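PDB 2D4R: coenzyme Q-binding protein COQ10 START domain-containing protein from Thermus thermophilus, which is of unknown function but, as a putative member of the START superfamily and a COQ10-like protein, probably binds or carries a lipid or quinone-like hydrophobic molecule. Local coordinates for residues A[8-13]-A[100-105]; A[34-39]-A[50-55]; A[58-63]-A[81-86]; A[89-94]-A[133-138]. All blocks are in the same frame, centred on the assembly; numbering follows the deposited sequence.

Contact 1 (A[8-13]-A[100-105])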
loop_
_atom_site.group_PDB
_atom_site.type_symbol
_atom_site.label_atom_id
_atom_site.label_comp_id
_atom_site.label_asym_id
_atom_site.label_seq_id
_atom_site.Cartn_x
_atom_site.Cartn_y
_atom_site.Cartn_z
ATOM N N ARG A 8 -6.005 10.258 2.688
ATOM C CA ARG A 8 -6.948 9.947 3.747
ATOM C C ARG A 8 -6.510 10.548 5.081
ATOM O O ARG A 8 -5.323 10.483 5.450
ATOM C CB ARG A 8 -7.099 8.428 3.867
ATOM C CG ARG A 8 -8.242 7.966 4.755
ATOM C CD ARG A 8 -8.510 6.497 4.527
ATOM N NE ARG A 8 -9.574 5.968 5.370
ATOM C CZ ARG A 8 -10.864 6.018 5.059
ATOM N NH1 ARG A 8 -11.768 5.504 5.884
ATOM N NH2 ARG A 8 -11.251 6.593 3.928
ATOM N N TYR A 9 -7.472 11.136 5.796
ATOM C CA TYR A 9 -7.210 11.715 7.110
ATOM C C TYR A 9 -7.449 10.689 8.214
ATOM O O TYR A 9 -8.510 10.065 8.270
ATOM C CB TYR A 9 -8.106 12.934 7.352
ATOM C CG TYR A 9 -8.005 13.453 8.763
ATOM C CD1 TYR A 9 -6.908 14.219 9.161
ATOM C CD2 TYR A 9 -8.964 13.116 9.725
ATOM C CE1 TYR A 9 -6.762 14.628 10.482
ATOM C CE2 TYR A 9 -8.827 13.525 11.051
ATOM C CZ TYR A 9 -7.719 14.278 11.422
ATOM O OH TYR A 9 -7.546 14.651 12.733
ATOM N N ILE A 10 -6.461 10.517 9.089
ATOM C CA ILE A 10 -6.602 9.594 10.212
ATOM C C ILE A 10 -6.403 10.291 11.563
ATOM O O ILE A 10 -5.376 10.913 11.815
ATOM C CB ILE A 10 -5.616 8.415 10.075
ATOM C CG1 ILE A 10 -6.014 7.569 8.855
ATOM C CG2 ILE A 10 -5.618 7.563 11.342
ATOM C CD1 ILE A 10 -5.072 6.414 8.540
ATOM N N PRO A 11 -7.402 10.197 12.448
ATOM C CA PRO A 11 -7.335 10.821 13.775
ATOM C C PRO A 11 -6.330 10.169 14.732
ATOM O O PRO A 11 -6.707 9.426 15.633
ATOM C CB PRO A 11 -8.768 10.723 14.284
ATOM C CG PRO A 11 -9.354 9.573 13.538
ATOM C CD PRO A 11 -8.716 9.582 12.192
ATOM N N ALA A 12 -5.049 10.468 14.525
ATOM C CA ALA A 12 -3.974 9.946 15.362
ATOM C C ALA A 12 -2.673 10.612 14.923
ATOM O O ALA A 12 -2.518 10.958 13.758
ATOM C CB ALA A 12 -3.881 8.438 15.215
ATOM N N PRO A 13 -1.726 10.807 15.853
ATOM C CA PRO A 13 -0.461 11.447 15.489
ATOM C C PRO A 13 0.310 10.702 14.417
ATOM O O PRO A 13 0.402 9.475 14.433
ATOM C CB PRO A 13 0.310 11.519 16.805
ATOM C CG PRO A 13 -0.282 10.459 17.645
ATOM C CD PRO A 13 -1.730 10.364 17.256
ATOM N N THR A 100 -3.409 12.827 11.131
ATOM C CA THR A 100 -2.507 12.509 10.042
ATOM C C THR A 100 -3.198 12.554 8.684
ATOM O O THR A 100 -4.220 11.910 8.474
ATOM C CB THR A 100 -1.917 11.104 10.239
ATOM O OG1 THR A 100 -1.313 11.026 11.532
ATOM C CG2 THR A 100 -0.868 10.808 9.180
ATOM N N ARG A 101 -2.635 13.314 7.754
ATOM C CA ARG A 101 -3.036 13.175 6.365
ATOM C C ARG A 101 -2.095 12.176 5.692
ATOM O O ARG A 101 -0.914 12.470 5.450
ATOM C CB ARG A 101 -2.971 14.523 5.652
ATOM C CG ARG A 101 -3.384 14.436 4.194
ATOM C CD ARG A 101 -4.459 15.438 3.850
ATOM N NE ARG A 101 -5.533 14.820 3.082
ATOM C CZ ARG A 101 -6.722 14.497 3.583
ATOM N NH1 ARG A 101 -7.642 13.933 2.807
ATOM N NH2 ARG A 101 -6.999 14.748 4.858
ATOM N N VAL A 102 -2.619 10.987 5.408
ATOM C CA VAL A 102 -1.829 9.949 4.768
ATOM C C VAL A 102 -1.987 10.026 3.256
ATOM O O VAL A 102 -3.109 10.061 2.737
ATOM C CB VAL A 102 -2.240 8.542 5.269
ATOM C CG1 VAL A 102 -1.399 7.474 4.589
ATOM C CG2 VAL A 102 -2.042 8.451 6.775
ATOM N N VAL A 103 -0.856 10.068 2.557
ATOM C CA VAL A 103 -0.859 10.127 1.101
ATOM C C VAL A 103 -0.156 8.918 0.497
ATOM O O VAL A 103 1.005 8.646 0.791
ATOM C CB VAL A 103 -0.163 11.395 0.592
ATOM C CG1 VAL A 103 -0.372 11.527 -0.912
ATOM C CG2 VAL A 103 -0.687 12.609 1.341
ATOM N N LEU A 104 -0.874 8.201 -0.356
ATOM C CA LEU A 104 -0.342 6.996 -0.975
ATOM C C LEU A 104 -0.304 7.140 -2.492
ATOM O O LEU A 104 -1.338 7.301 -3.140
ATOM C CB LEU A 104 -1.199 5.784 -0.593
ATOM C CG LEU A 104 -0.849 4.449 -1.249
ATOM C CD1 LEU A 104 0.622 4.147 -1.047
ATOM C CD2 LEU A 104 -1.718 3.346 -0.654
ATOM N N THR A 105 0.895 7.066 -3.051
ATOM C CA THR A 105 1.093 7.264 -4.476
ATOM C C THR A 105 1.651 5.980 -5.077
ATOM O O THR A 105 2.645 5.431 -4.578
ATOM C CB THR A 105 2.106 8.400 -4.711
ATOM O OG1 THR A 105 1.766 9.507 -3.874
ATOM C CG2 THR A 105 2.107 8.839 -6.162
#
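T100 O is gripped twice from strand 8-10. I10 N donates to T100 O at 2.7 Å in the carbonyl plane and nearly straight (169°), while the CA-H of Y9 adds a weaker contact, with Y9 CA 3.3 Å from T100 O. T100 N returns a bond to I10 O, and R8 and V102 make the next hydrogen-bonded pair of this antiparallel register. Between these two pairs lies Y9 with R101, which share no backbone bond. R101 starts with CG anti to the backbone N (chi1 -180°), then bends at chi2 and chi3, bringing its guanidinium back across the neighbouring strand with NH2 3.3 Å from Y9 CB and one face turned to the backbone of R8. E96 takes NH2 in a salt bridge and probably helps to fix this fold-back. On the face that carries R8, I10, T100 and V102, the apolar contact is I10 CD1 to V102 CG2, 4.1 Å. Beyond the strand an inverse gamma turn centred on P11 swings the chain round, and the hydroxyl T100 OG1 donates to A12 O at a short 2.5 Å, tying down the approach to the helix whose N-cap position P13 occupies. T100 and V102 pack on V17 of helix 14-22, I10 and V102 touch helix 120-144, and strand 100-109 bonds on its far side to strand 86-95, with 3-10 at the sheet's edge.

Contact 2 (A[34-39]-A[50-55])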
loop_
_atom_site.group_PDB
_atom_site.type_symbol
_atom_site.label_atom_id
_atom_site.label_comp_id
_atom_site.label_asym_id
_atom_site.label_seq_id
_atom_site.Cartn_x
_atom_site.Cartn_y
_atom_site.Cartn_z
ATOM N N VAL A 34 -6.604 -7.834 0.199
ATOM C CA VAL A 34 -5.368 -8.595 0.318
ATOM C C VAL A 34 -5.653 -9.943 0.949
ATOM O O VAL A 34 -6.254 -10.017 2.021
ATOM C CB VAL A 34 -4.333 -7.858 1.187
ATOM C CG1 VAL A 34 -3.188 -8.784 1.532
ATOM C CG2 VAL A 34 -3.811 -6.646 0.440
ATOM N N GLU A 35 -5.206 -11.003 0.278
ATOM C CA GLU A 35 -5.419 -12.370 0.730
ATOM C C GLU A 35 -4.258 -12.842 1.603
ATOM O O GLU A 35 -4.459 -13.532 2.599
ATOM C CB GLU A 35 -5.552 -13.296 -0.475
ATOM C CG GLU A 35 -5.583 -14.768 -0.111
ATOM C CD GLU A 35 -5.008 -15.662 -1.195
ATOM O OE1 GLU A 35 -5.763 -16.051 -2.112
ATOM O OE2 GLU A 35 -3.799 -15.979 -1.130
ATOM N N SER A 36 -3.041 -12.479 1.214
ATOM C CA SER A 36 -1.853 -12.841 1.980
ATOM C C SER A 36 -0.778 -11.754 1.895
ATOM O O SER A 36 -0.489 -11.228 0.824
ATOM C CB SER A 36 -1.280 -14.181 1.498
ATOM O OG SER A 36 -0.772 -14.095 0.186
ATOM N N LEU A 37 -0.195 -11.419 3.038
ATOM C CA LEU A 37 0.902 -10.470 3.072
ATOM C C LEU A 37 1.922 -10.954 4.097
ATOM O O LEU A 37 1.687 -10.898 5.301
ATOM C CB LEU A 37 0.380 -9.075 3.444
ATOM C CG LEU A 37 1.225 -7.861 3.046
ATOM C CD1 LEU A 37 0.628 -6.584 3.659
ATOM C CD2 LEU A 37 2.655 -8.060 3.513
ATOM N N GLU A 38 3.054 -11.439 3.605
ATOM C CA GLU A 38 4.085 -11.982 4.478
ATOM C C GLU A 38 5.414 -11.232 4.356
ATOM O O GLU A 38 5.973 -11.096 3.268
ATOM C CB GLU A 38 4.287 -13.482 4.195
ATOM C CG GLU A 38 3.890 -13.940 2.788
ATOM C CD GLU A 38 3.772 -15.464 2.649
ATOM O OE1 GLU A 38 3.863 -15.967 1.505
ATOM O OE2 GLU A 38 3.582 -16.161 3.673
ATOM N N VAL A 39 5.915 -10.740 5.486
ATOM C CA VAL A 39 7.236 -10.122 5.519
ATOM C C VAL A 39 8.300 -11.210 5.397
ATOM O O VAL A 39 8.441 -12.049 6.289
ATOM C CB VAL A 39 7.473 -9.335 6.833
ATOM C CG1 VAL A 39 8.946 -8.916 6.923
ATOM C CG2 VAL A 39 6.571 -8.104 6.883
ATOM N N ARG A 50 5.873 -10.343 0.594
ATOM C CA ARG A 50 5.190 -11.045 -0.490
ATOM C C ARG A 50 3.686 -10.777 -0.406
ATOM O O ARG A 50 3.038 -11.142 0.565
ATOM C CB ARG A 50 5.460 -12.557 -0.398
ATOM C CG ARG A 50 4.728 -13.409 -1.449
ATOM C CD ARG A 50 5.032 -14.908 -1.301
ATOM N NE ARG A 50 6.419 -15.190 -0.909
ATOM C CZ ARG A 50 7.425 -15.393 -1.760
ATOM N NH1 ARG A 50 7.214 -15.348 -3.070
ATOM N NH2 ARG A 50 8.647 -15.641 -1.301
ATOM N N TRP A 51 3.145 -10.127 -1.426
ATOM C CA TRP A 51 1.726 -9.793 -1.444
ATOM C C TRP A 51 0.954 -10.728 -2.381
ATOM O O TRP A 51 1.427 -11.084 -3.466
ATOM C CB TRP A 51 1.518 -8.333 -1.890
ATOM C CG TRP A 51 2.076 -7.273 -0.940
ATOM C CD1 TRP A 51 3.367 -7.149 -0.521
ATOM C CD2 TRP A 51 1.352 -6.184 -0.325
ATOM N NE1 TRP A 51 3.496 -6.062 0.306
ATOM C CE2 TRP A 51 2.277 -5.452 0.444
ATOM C CE3 TRP A 51 0.012 -5.766 -0.351
ATOM C CZ2 TRP A 51 1.909 -4.316 1.186
ATOM C CZ3 TRP A 51 -0.354 -4.642 0.386
ATOM C CH2 TRP A 51 0.595 -3.931 1.143
ATOM N N VAL A 52 -0.236 -11.127 -1.947
ATOM C CA VAL A 52 -1.234 -11.652 -2.857
ATOM C C VAL A 52 -2.512 -10.867 -2.668
ATOM O O VAL A 52 -3.069 -10.831 -1.576
ATOM C CB VAL A 52 -1.533 -13.159 -2.607
ATOM C CG1 VAL A 52 -2.638 -13.624 -3.565
ATOM C CG2 VAL A 52 -0.273 -13.995 -2.800
ATOM N N ALA A 53 -2.970 -10.240 -3.743
ATOM C CA ALA A 53 -4.182 -9.441 -3.710
ATOM C C ALA A 53 -5.201 -10.047 -4.660
ATOM O O ALA A 53 -4.852 -10.783 -5.593
ATOM C CB ALA A 53 -3.868 -7.983 -4.113
ATOM N N VAL A 54 -6.470 -9.750 -4.415
ATOM C CA VAL A 54 -7.500 -10.165 -5.344
ATOM C C VAL A 54 -8.174 -8.962 -5.973
ATOM O O VAL A 54 -8.558 -8.021 -5.299
ATOM C CB VAL A 54 -8.551 -11.060 -4.665
ATOM C CG1 VAL A 54 -7.845 -12.212 -3.954
ATOM C CG2 VAL A 54 -9.402 -10.254 -3.704
ATOM N N ALA A 55 -8.267 -8.994 -7.292
ATOM C CA ALA A 55 -9.086 -8.055 -8.030
ATOM C C ALA A 55 -9.893 -8.864 -9.042
ATOM O O ALA A 55 -9.322 -9.581 -9.860
ATOM C CB ALA A 55 -8.198 -7.033 -8.740
HETATM O O HOH W 1 1.912 -13.446 0.510
#
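L37 lies alongside W51, with both CG and CD1 over the indole: L37 CD1 stands 3.6 Å from the centroid of the six-membered ring, 12° off the ring normal, a CH-pi contact. W51 CG is anti to its carbonyl carbon (chi1 -65°), which lays the ring beside L37. V34 CG2 reaches the same ring obliquely, 4.0 Å from W51 CZ3. On its opposite face W51 stacks with W62, and its NE1 is taken by S49 OG, so both position and rotation of the indole are well defined. Replacing W51 by an alanine would probably leave the L37 and V34 methyls facing a gap and deprive W62 of its stacking partner. The other face is mixed: S36, E38 and R50 share it with V52, whose CG1 lies beside E35 OE2. S36 OG is rotated between its own backbone N and carbonyl carbon (chi1 67°), which turns it to water 1 at 2.8 Å; that water donates to R50 O at 2.6 Å, bridging the strands. E38 and R50 run side by side, but their charged planes are nearly perpendicular, and E38 OE1 to R50 NE is a long salt bridge of 3.6 Å. A classic beta bulge interrupts the register: V52 O accepts both E35 N at 2.8 Å and S36 N at 3.2 Å, the latter on a lone pair. Chemically the faces differ: apolar contact and aromatic stacking fix the inner side, whereas the outer side combines the V52 methyls with a bridging water and a long ion pair, which probably hold the hairpin less than its backbone bonds do.

Contact 3 (A[58-63]-A[81-86])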
loop_
_atom_site.group_PDB
_atom_site.type_symbol
_atom_site.label_atom_id
_atom_site.label_comp_id
_atom_site.label_asym_id
_atom_site.label_seq_id
_atom_site.Cartn_x
_atom_site.Cartn_y
_atom_site.Cartn_z
ATOM N N LYS A 58 -9.649 -13.173 -9.749
ATOM C CA LYS A 58 -8.330 -13.778 -9.898
ATOM C C LYS A 58 -7.276 -12.995 -9.130
ATOM O O LYS A 58 -7.414 -11.795 -8.902
ATOM C CB LYS A 58 -7.921 -13.886 -11.368
ATOM C CG LYS A 58 -6.713 -14.820 -11.586
ATOM C CD LYS A 58 -6.907 -16.183 -10.897
ATOM C CE LYS A 58 -5.734 -17.140 -11.135
ATOM N NZ LYS A 58 -4.493 -16.752 -10.400
ATOM N N LYS A 59 -6.222 -13.689 -8.721
ATOM C CA LYS A 59 -5.257 -13.103 -7.816
ATOM C C LYS A 59 -4.047 -12.519 -8.538
ATOM O O LYS A 59 -3.639 -12.983 -9.597
ATOM C CB LYS A 59 -4.824 -14.134 -6.758
ATOM C CG LYS A 59 -4.261 -15.442 -7.296
ATOM C CD LYS A 59 -3.709 -16.335 -6.172
ATOM C CE LYS A 59 -4.780 -17.199 -5.514
ATOM N NZ LYS A 59 -5.391 -18.183 -6.465
ATOM N N VAL A 60 -3.496 -11.468 -7.947
ATOM C CA VAL A 60 -2.300 -10.826 -8.450
ATOM C C VAL A 60 -1.244 -10.912 -7.354
ATOM O O VAL A 60 -1.522 -10.575 -6.212
ATOM C CB VAL A 60 -2.596 -9.357 -8.815
ATOM C CG1 VAL A 60 -1.326 -8.650 -9.248
ATOM C CG2 VAL A 60 -3.621 -9.311 -9.948
ATOM N N ARG A 61 -0.046 -11.380 -7.708
ATOM C CA ARG A 61 0.993 -11.710 -6.738
ATOM C C ARG A 61 2.263 -10.920 -7.047
ATOM O O ARG A 61 2.694 -10.848 -8.194
ATOM C CB ARG A 61 1.329 -13.207 -6.800
ATOM C CG ARG A 61 0.150 -14.134 -6.662
ATOM C CD ARG A 61 0.487 -15.525 -7.170
ATOM N NE ARG A 61 -0.310 -15.868 -8.348
ATOM C CZ ARG A 61 -1.176 -16.879 -8.405
ATOM N NH1 ARG A 61 -1.360 -17.659 -7.346
ATOM N NH2 ARG A 61 -1.869 -17.100 -9.517
ATOM N N TRP A 62 2.867 -10.328 -6.025
ATOM C CA TRP A 62 4.156 -9.698 -6.232
ATOM C C TRP A 62 5.007 -9.698 -4.971
ATOM O O TRP A 62 4.499 -9.864 -3.855
ATOM C CB TRP A 62 3.982 -8.266 -6.766
ATOM C CG TRP A 62 3.450 -7.285 -5.777
ATOM C CD1 TRP A 62 4.174 -6.352 -5.070
ATOM C CD2 TRP A 62 2.078 -7.087 -5.411
ATOM N NE1 TRP A 62 3.333 -5.585 -4.296
ATOM C CE2 TRP A 62 2.043 -6.011 -4.484
ATOM C CE3 TRP A 62 0.868 -7.712 -5.775
ATOM C CZ2 TRP A 62 0.850 -5.542 -3.926
ATOM C CZ3 TRP A 62 -0.319 -7.243 -5.218
ATOM C CH2 TRP A 62 -0.317 -6.164 -4.302
ATOM N N LEU A 63 6.310 -9.533 -5.160
ATOM C CA LEU A 63 7.200 -9.264 -4.052
ATOM C C LEU A 63 7.447 -7.763 -4.019
ATOM O O LEU A 63 7.467 -7.115 -5.056
ATOM C CB LEU A 63 8.504 -10.045 -4.226
ATOM C CG LEU A 63 8.302 -11.559 -4.025
ATOM C CD1 LEU A 63 9.356 -12.352 -4.783
ATOM C CD2 LEU A 63 8.359 -11.890 -2.538
ATOM N N GLU A 81 10.030 -8.130 -8.532
ATOM C CA GLU A 81 9.477 -9.275 -9.233
ATOM C C GLU A 81 8.026 -9.560 -8.844
ATOM O O GLU A 81 7.555 -9.174 -7.766
ATOM C CB GLU A 81 10.340 -10.516 -8.987
ATOM C CG GLU A 81 10.153 -11.150 -7.626
ATOM C CD GLU A 81 11.272 -12.120 -7.244
ATOM O OE1 GLU A 81 11.085 -13.346 -7.399
ATOM O OE2 GLU A 81 12.341 -11.659 -6.779
ATOM N N GLY A 82 7.320 -10.241 -9.741
ATOM C CA GLY A 82 5.926 -10.534 -9.505
ATOM C C GLY A 82 5.145 -10.320 -10.770
ATOM O O GLY A 82 5.702 -10.371 -11.856
ATOM N N ASP A 83 3.853 -10.072 -10.627
ATOM C CA ASP A 83 2.957 -9.950 -11.776
ATOM C C ASP A 83 2.994 -8.580 -12.470
ATOM O O ASP A 83 2.671 -8.469 -13.647
ATOM C CB ASP A 83 1.518 -10.264 -11.343
ATOM C CG ASP A 83 1.309 -11.738 -11.000
ATOM O OD1 ASP A 83 2.193 -12.570 -11.302
ATOM O OD2 ASP A 83 0.246 -12.058 -10.429
ATOM N N PHE A 84 3.369 -7.543 -11.738
ATOM C CA PHE A 84 3.501 -6.211 -12.325
ATOM C C PHE A 84 4.880 -6.051 -12.980
ATOM O O PHE A 84 5.883 -6.554 -12.469
ATOM C CB PHE A 84 3.328 -5.126 -11.254
ATOM C CG PHE A 84 1.925 -5.024 -10.681
ATOM C CD1 PHE A 84 1.603 -5.638 -9.468
ATOM C CD2 PHE A 84 0.940 -4.286 -11.334
ATOM C CE1 PHE A 84 0.323 -5.521 -8.918
ATOM C CE2 PHE A 84 -0.348 -4.159 -10.787
ATOM C CZ PHE A 84 -0.657 -4.776 -9.583
ATOM N N ASP A 85 4.929 -5.355 -14.107
ATOM C CA ASP A 85 6.207 -4.946 -14.666
ATOM C C ASP A 85 6.764 -3.848 -13.798
ATOM O O ASP A 85 7.979 -3.700 -13.650
ATOM C CB ASP A 85 6.036 -4.421 -16.081
ATOM C CG ASP A 85 5.458 -5.463 -17.018
ATOM O OD1 ASP A 85 4.668 -5.072 -17.900
ATOM O OD2 ASP A 85 5.786 -6.663 -16.871
ATOM N N ARG A 86 5.861 -3.075 -13.215
ATOM C CA ARG A 86 6.253 -1.987 -12.343
ATOM C C ARG A 86 5.203 -1.816 -11.253
ATOM O O ARG A 86 4.000 -1.807 -11.525
ATOM C CB ARG A 86 6.396 -0.711 -13.170
ATOM C CG ARG A 86 6.887 0.505 -12.426
ATOM C CD ARG A 86 6.989 1.677 -13.396
ATOM N NE ARG A 86 7.748 2.796 -12.856
ATOM C CZ ARG A 86 7.898 3.966 -13.470
ATOM N NH1 ARG A 86 7.338 4.178 -14.656
ATOM N NH2 ARG A 86 8.618 4.921 -12.899
#
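D83 meets V60 and R61 along its whole length. Its CB lies 3.9 Å from V60 CG1 and close to R61 O; D83 CG lies 3.3 Å from R61 O, and OD1 stays on that side. The tip, OD2, accepts R61 N at 2.8 Å, the N-H coming from above the carboxylate plane, 58° out of it, and also lies near V60 CA. D83 N meanwhile donates to R61 O at 2.8 Å, nearly along the C=O axis, so a single residue satisfies both backbone polar groups of R61. The side chain of R61 stays farther off: R61 NE is 4.4 Å from D83 OD2, beyond a salt bridge. An alanine in place of D83 would probably leave R61 N without its acceptor and V60 CG1 with less to pack on, though the main-chain bond to R61 O could remain. One residue on, F84 points the edge of its ring at the face of W62 in a T-shaped pair, centroids 5.6 Å apart and planes at 83°. F84 CE1 also touches V60 CG1 at 3.6 Å. Before D83, G82 passes so close to W62 that a side chain would collide with W62 CA, and its backbone angles themselves demand glycine. L63 N also donates to E81 O, 2.9 Å. The contact lies where the second strand of the 58-69/74-82 hairpin turns a corner in a Bet v 1-like antiparallel sheet, and a side-chain carboxylate takes the place of a main-chain acceptor.

Contact 4 (A[89-94]-A[133-138])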
loop_
_atom_site.group_PDB
_atom_site.type_symbol
_atom_site.label_atom_id
_atom_site.label_comp_id
_atom_site.label_asym_id
_atom_site.label_seq_id
_atom_site.Cartn_x
_atom_site.Cartn_y
_atom_site.Cartn_z
ATOM N N GLY A 89 6.032 3.306 -5.395
ATOM C CA GLY A 89 5.420 4.522 -4.919
ATOM C C GLY A 89 5.881 4.918 -3.535
ATOM O O GLY A 89 6.948 4.526 -3.074
ATOM N N THR A 90 5.071 5.703 -2.855
ATOM C CA THR A 90 5.460 6.189 -1.549
ATOM C C THR A 90 4.236 6.208 -0.659
ATOM O O THR A 90 3.129 6.420 -1.135
ATOM C CB THR A 90 6.026 7.613 -1.635
ATOM O OG1 THR A 90 4.994 8.484 -2.096
ATOM C CG2 THR A 90 7.220 7.667 -2.598
ATOM N N TRP A 91 4.448 5.940 0.625
ATOM C CA TRP A 91 3.508 6.318 1.678
ATOM C C TRP A 91 4.137 7.496 2.442
ATOM O O TRP A 91 5.283 7.410 2.900
ATOM C CB TRP A 91 3.283 5.166 2.666
ATOM C CG TRP A 91 2.700 3.894 2.077
ATOM C CD1 TRP A 91 3.238 3.121 1.085
ATOM C CD2 TRP A 91 1.521 3.203 2.522
ATOM N NE1 TRP A 91 2.479 1.996 0.896
ATOM C CE2 TRP A 91 1.421 2.017 1.763
ATOM C CE3 TRP A 91 0.544 3.472 3.489
ATOM C CZ2 TRP A 91 0.390 1.096 1.943
ATOM C CZ3 TRP A 91 -0.486 2.554 3.669
ATOM C CH2 TRP A 91 -0.552 1.378 2.898
ATOM N N VAL A 92 3.403 8.593 2.571
ATOM C CA VAL A 92 3.867 9.701 3.401
ATOM C C VAL A 92 2.803 10.089 4.420
ATOM O O VAL A 92 1.602 9.985 4.162
ATOM C CB VAL A 92 4.240 10.961 2.547
ATOM C CG1 VAL A 92 5.400 10.618 1.593
ATOM C CG2 VAL A 92 3.001 11.473 1.764
ATOM N N PHE A 93 3.259 10.522 5.587
ATOM C CA PHE A 93 2.366 10.772 6.697
ATOM C C PHE A 93 2.567 12.202 7.156
ATOM O O PHE A 93 3.584 12.555 7.747
ATOM C CB PHE A 93 2.647 9.769 7.819
ATOM C CG PHE A 93 2.563 8.332 7.368
ATOM C CD1 PHE A 93 3.549 7.791 6.541
ATOM C CD2 PHE A 93 1.488 7.528 7.742
ATOM C CE1 PHE A 93 3.460 6.480 6.095
ATOM C CE2 PHE A 93 1.394 6.217 7.299
ATOM C CZ PHE A 93 2.382 5.688 6.470
ATOM N N LEU A 94 1.578 13.028 6.859
ATOM C CA LEU A 94 1.704 14.463 7.049
ATOM C C LEU A 94 0.865 14.937 8.229
ATOM O O LEU A 94 -0.228 14.414 8.471
ATOM C CB LEU A 94 1.242 15.188 5.786
ATOM C CG LEU A 94 1.826 14.711 4.453
ATOM C CD1 LEU A 94 1.063 15.373 3.300
ATOM C CD2 LEU A 94 3.311 15.045 4.389
ATOM N N SER A 133 -8.505 1.667 -0.537
ATOM C CA SER A 133 -8.846 0.648 0.456
ATOM C C SER A 133 -7.672 0.312 1.367
ATOM O O SER A 133 -7.862 -0.007 2.537
ATOM C CB SER A 133 -9.313 -0.636 -0.228
ATOM O OG SER A 133 -8.211 -1.345 -0.761
ATOM N N LEU A 134 -6.459 0.374 0.830
ATOM C CA LEU A 134 -5.290 0.153 1.669
ATOM C C LEU A 134 -5.277 1.205 2.765
ATOM O O LEU A 134 -4.851 0.938 3.885
ATOM C CB LEU A 134 -3.990 0.213 0.843
ATOM C CG LEU A 134 -3.615 -1.037 0.026
ATOM C CD1 LEU A 134 -2.231 -0.876 -0.572
ATOM C CD2 LEU A 134 -3.638 -2.273 0.913
ATOM N N LEU A 135 -5.776 2.394 2.447
ATOM C CA LEU A 135 -5.756 3.506 3.398
ATOM C C LEU A 135 -6.928 3.487 4.377
ATOM O O LEU A 135 -6.794 3.889 5.529
ATOM C CB LEU A 135 -5.759 4.837 2.655
ATOM C CG LEU A 135 -4.496 5.249 1.916
ATOM C CD1 LEU A 135 -4.618 6.732 1.571
ATOM C CD2 LEU A 135 -3.277 5.003 2.776
ATOM N N LYS A 136 -8.083 3.033 3.911
ATOM C CA LYS A 136 -9.235 2.891 4.786
ATOM C C LYS A 136 -8.972 1.737 5.752
ATOM O O LYS A 136 -9.400 1.765 6.903
ATOM C CB LYS A 136 -10.496 2.628 3.950
ATOM C CG LYS A 136 -11.787 2.575 4.749
ATOM C CD LYS A 136 -12.102 1.148 5.191
ATOM C CE LYS A 136 -13.479 1.080 5.811
ATOM N NZ LYS A 136 -14.479 1.742 4.931
ATOM N N GLY A 137 -8.253 0.726 5.274
ATOM C CA GLY A 137 -7.845 -0.360 6.138
ATOM C C GLY A 137 -6.837 0.086 7.187
ATOM O O GLY A 137 -6.827 -0.442 8.295
ATOM N N LEU A 138 -5.987 1.053 6.850
ATOM C CA LEU A 138 -5.036 1.587 7.832
ATOM C C LEU A 138 -5.777 2.407 8.891
ATOM O O LEU A 138 -5.428 2.357 10.071
ATOM C CB LEU A 138 -3.940 2.434 7.144
ATOM C CG LEU A 138 -3.090 3.372 8.021
ATOM C CD1 LEU A 138 -2.413 2.570 9.116
ATOM C CD2 LEU A 138 -2.047 4.102 7.179
#
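W91 and F93 face L134, L135 and L138 across the interior of a helix-grip fold, the Bet v 1-like architecture in which a long C-terminal helix lies over a curved antiparallel sheet. The axes of segments 89-94 and 133-138 approach to 12.4 Å, at 37°, a separation that only large side chains can span. W91, its CG anti to the carbonyl carbon (chi1 -61°), sends the benzo end of the indole toward the helix. There CZ3 meets L135 CD2 at 3.8 Å, obliquely to the ring, and CZ2 meets L134 CD1 at 4.1 Å, with the leucine crossing the indole at about a right angle. L138 follows one helical turn after L134, and a single methyl of it serves both aromatics: CD2 is at the edge of the indole, 4.1 Å from W91 CZ3, and likewise at the edge of the phenyl ring, 4.0 Å from F93 CE2. All five residues are buried, and the contact is wholly apolar, consistent with a family in which hydrophobic ligands commonly lie between helix and sheet. Around this junction, W91 also meets F77 of neighbouring strand 74-82 and L104 of strand 100-109. F93 sets its ring edge-to-face with Y18 of helix 14-22, whose V17 and A21 touch both F93 and L138, while L135 reaches V102, so both helices close on the sheet here.

From the N terminus, edge strand 3-10 comes first, and contact 1 joins it to strand 100-109, closing a long loop that holds all the other strands. Contacts 2 and 3 are nested within that loop and follow each other in series: the 34-43/46-55 hairpin, then the 58-69/74-82 hairpin, joined by backbone bonds between neighbouring strands 46-55 and 58-69. Contact 4 starts just after contact 3, in strand 86-95, but ends in helix 120-144, so it crosses contact 1; the two touch, their centres about 7 Å apart. Contacts 1 to 3 build the sheet, and contact 4 brings the helix onto it, reaching contact 2 through W51 and L134.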